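Local structure of phosphotriesterase homology protein (Escherichia coli, 1BF6) at residues A[127-132]-A[157-163]. The protein hydrolyses phosphorylated glyceryl acetates and aromatic esters such as acetates and propionates, using two zinc ions in each subunit. Residues are numbered along the deposited sequence; the frame is centred on the assembly and turned at random.
Sequences TSEGKI and HTSFSTM. With ZN (zinc ion), chain D; SO4 (sulfate ion), chain E.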
loop_
_atom_site.group_PDB
_atom_site.type_symbol
_atom_site.label_atom_id
_atom_site.label_comp_id
_atom_site.label_asym_id
_atom_site.label_seq_id
_atom_site.Cartn_x
_atom_site.Cartn_y
_atom_site.Cartn_z
ATOM N N THR A 127 4.472 9.664 -6.508
ATOM C CA THR A 127 5.144 10.522 -7.456
ATOM C C THR A 127 4.533 10.220 -8.827
ATOM O O THR A 127 3.879 9.181 -9.018
ATOM C CB THR A 127 6.671 10.299 -7.464
ATOM O OG1 THR A 127 6.955 8.899 -7.580
ATOM C CG2 THR A 127 7.308 10.854 -6.177
ATOM N N SER A 128 4.711 11.144 -9.764
ATOM C CA SER A 128 4.158 10.995 -11.106
ATOM C C SER A 128 4.999 10.060 -11.972
ATOM O O SER A 128 6.085 9.635 -11.573
ATOM C CB SER A 128 4.023 12.376 -11.769
ATOM O OG SER A 128 3.032 13.145 -11.112
ATOM N N GLU A 129 4.493 9.737 -13.159
ATOM C CA GLU A 129 5.217 8.856 -14.062
ATOM C C GLU A 129 6.497 9.476 -14.619
ATOM O O GLU A 129 6.456 10.457 -15.369
ATOM C CB GLU A 129 4.307 8.400 -15.207
ATOM C CG GLU A 129 4.980 7.426 -16.175
ATOM C CD GLU A 129 4.007 6.789 -17.174
ATOM O OE1 GLU A 129 2.782 7.069 -17.125
ATOM O OE2 GLU A 129 4.475 5.980 -17.999
ATOM N N GLY A 130 7.637 8.916 -14.224
ATOM C CA GLY A 130 8.914 9.389 -14.718
ATOM C C GLY A 130 9.411 10.708 -14.155
ATOM O O GLY A 130 10.400 11.256 -14.645
ATOM N N LYS A 131 8.755 11.209 -13.117
ATOM C CA LYS A 131 9.173 12.469 -12.515
ATOM C C LYS A 131 8.577 12.715 -11.141
ATOM O O LYS A 131 7.511 12.202 -10.810
ATOM C CB LYS A 131 8.799 13.650 -13.427
ATOM C CG LYS A 131 7.310 13.839 -13.550
ATOM C CD LYS A 131 6.902 15.068 -14.349
ATOM C CE LYS A 131 5.373 15.147 -14.405
ATOM N NZ LYS A 131 4.859 16.339 -15.131
ATOM N N ILE A 132 9.309 13.472 -10.328
ATOM C CA ILE A 132 8.836 13.874 -9.012
ATOM C C ILE A 132 8.622 15.379 -9.188
ATOM O O ILE A 132 9.570 16.124 -9.460
ATOM C CB ILE A 132 9.876 13.615 -7.891
ATOM C CG1 ILE A 132 10.168 12.110 -7.778
ATOM C CG2 ILE A 132 9.358 14.163 -6.569
ATOM C CD1 ILE A 132 11.160 11.739 -6.683
ATOM N N HIS A 157 3.757 5.240 -3.537
ATOM C CA HIS A 157 3.107 4.906 -4.813
ATOM C C HIS A 157 4.089 5.292 -5.911
ATOM O O HIS A 157 4.500 6.457 -5.989
ATOM C CB HIS A 157 1.807 5.724 -5.033
ATOM C CG HIS A 157 1.339 5.792 -6.471
ATOM N ND1 HIS A 157 0.193 5.155 -6.890
ATOM C CD2 HIS A 157 1.844 6.509 -7.506
ATOM C CE1 HIS A 157 0.024 5.494 -8.154
ATOM N NE2 HIS A 157 0.995 6.312 -8.575
ATOM N N THR A 158 4.535 4.323 -6.704
ATOM C CA THR A 158 5.379 4.655 -7.838
ATOM C C THR A 158 4.435 4.490 -9.032
ATOM O O THR A 158 3.629 3.552 -9.071
ATOM C CB THR A 158 6.640 3.747 -8.029
ATOM O OG1 THR A 158 6.257 2.376 -8.209
ATOM C CG2 THR A 158 7.611 3.895 -6.863
ATOM N N SER A 159 4.458 5.464 -9.931
ATOM C CA SER A 159 3.618 5.429 -11.126
ATOM C C SER A 159 4.279 4.548 -12.175
ATOM O O SER A 159 5.342 4.873 -12.706
ATOM C CB SER A 159 3.386 6.846 -11.650
ATOM O OG SER A 159 2.421 7.502 -10.851
ATOM N N PHE A 160 3.651 3.408 -12.446
ATOM C CA PHE A 160 4.180 2.452 -13.411
ATOM C C PHE A 160 5.616 2.040 -13.105
ATOM O O PHE A 160 6.463 1.944 -13.997
ATOM C CB PHE A 160 3.997 2.969 -14.841
ATOM C CG PHE A 160 2.553 3.132 -15.209
ATOM C CD1 PHE A 160 1.746 2.006 -15.383
ATOM C CD2 PHE A 160 1.974 4.396 -15.276
ATOM C CE1 PHE A 160 0.380 2.129 -15.609
ATOM C CE2 PHE A 160 0.604 4.538 -15.503
ATOM C CZ PHE A 160 -0.197 3.399 -15.669
ATOM N N SER A 161 5.858 1.807 -11.813
ATOM C CA SER A 161 7.157 1.370 -11.302
ATOM C C SER A 161 8.328 2.307 -11.580
ATOM O O SER A 161 9.465 1.853 -11.719
ATOM C CB SER A 161 7.469 -0.046 -11.816
ATOM O OG SER A 161 6.407 -0.928 -11.486
ATOM N N THR A 162 8.055 3.613 -11.649
ATOM C CA THR A 162 9.114 4.600 -11.910
ATOM C C THR A 162 9.398 5.470 -10.681
ATOM O O THR A 162 8.532 5.639 -9.829
ATOM C CB THR A 162 8.742 5.589 -13.060
ATOM O OG1 THR A 162 7.614 6.386 -12.661
ATOM C CG2 THR A 162 8.420 4.840 -14.341
ATOM N N MET A 163 10.624 5.992 -10.616
ATOM C CA MET A 163 11.076 6.913 -9.566
ATOM C C MET A 163 11.281 6.383 -8.146
ATOM O O MET A 163 11.510 7.171 -7.228
ATOM C CB MET A 163 10.164 8.155 -9.515
ATOM C CG MET A 163 9.869 8.780 -10.885
ATOM S SD MET A 163 11.320 9.039 -11.890
ATOM C CE MET A 163 11.984 10.500 -11.087
HETATM ZN ZN ZN D . -0.887 3.563 -5.678
HETATM S S SO4 E . 12.506 4.433 -13.813
HETATM O O1 SO4 E . 12.177 4.750 -15.200
HETATM O O2 SO4 E . 12.201 5.636 -12.920
HETATM O O3 SO4 E . 11.682 3.236 -13.262
HETATM O O4 SO4 E . 13.979 4.030 -13.735
HETATM O O HOH W 1 6.559 7.487 -9.845
#
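Two hydrogen bonds hold Ser159 OG, roughly at right angles to each other: it donates to Thr127 O at 2.9 Å, lying in the plane of that carbonyl, and accepts the N-H of His157 NE2, also at 2.9 Å. With CG anti to the backbone N (chi1 161°), the His157 ring sets its other nitrogen, ND1, on a zinc ion 2.3 Å away. This hydrogen-bonded chain is the kind of second-shell support seen around metal ligands: Ser159 OG lies almost in the imidazole plane and, backed by Thr127, probably restrains the ring's rotation, while Glu124 and His185 supply further ligands to the same zinc. Here the C-terminal ends of neighbouring parallel strands 122-126 and 154-157 open into loops on the catalytic face of the TIM barrel that characterises the phosphotriesterase family. The sheet pairing is carried on by Thr127 N, which bonds to His157 O at 3.2 Å; Gln167 also donates to that oxygen. Farther out, Gly130 N, within the type II turn of residues 128-131, gives a nearly straight bond (167°) to Thr162 OG1, which itself donates to Ser159 O at 2.7 Å. A water wedged between the loops accepts from Ser159 N and meets Thr127 OG1, a hydroxyl that Gln167 also binds. Met163, bent at both chi2 and chi3, curls around the turn: SD rests 3.4 Å from Gly130 C, and CE reaches the backbone of Lys131 and CG1 of Ile132. On the exposed side, the extended Glu129 side chain lays its carboxylate obliquely beside the Phe160 ring, their planes 47° apart.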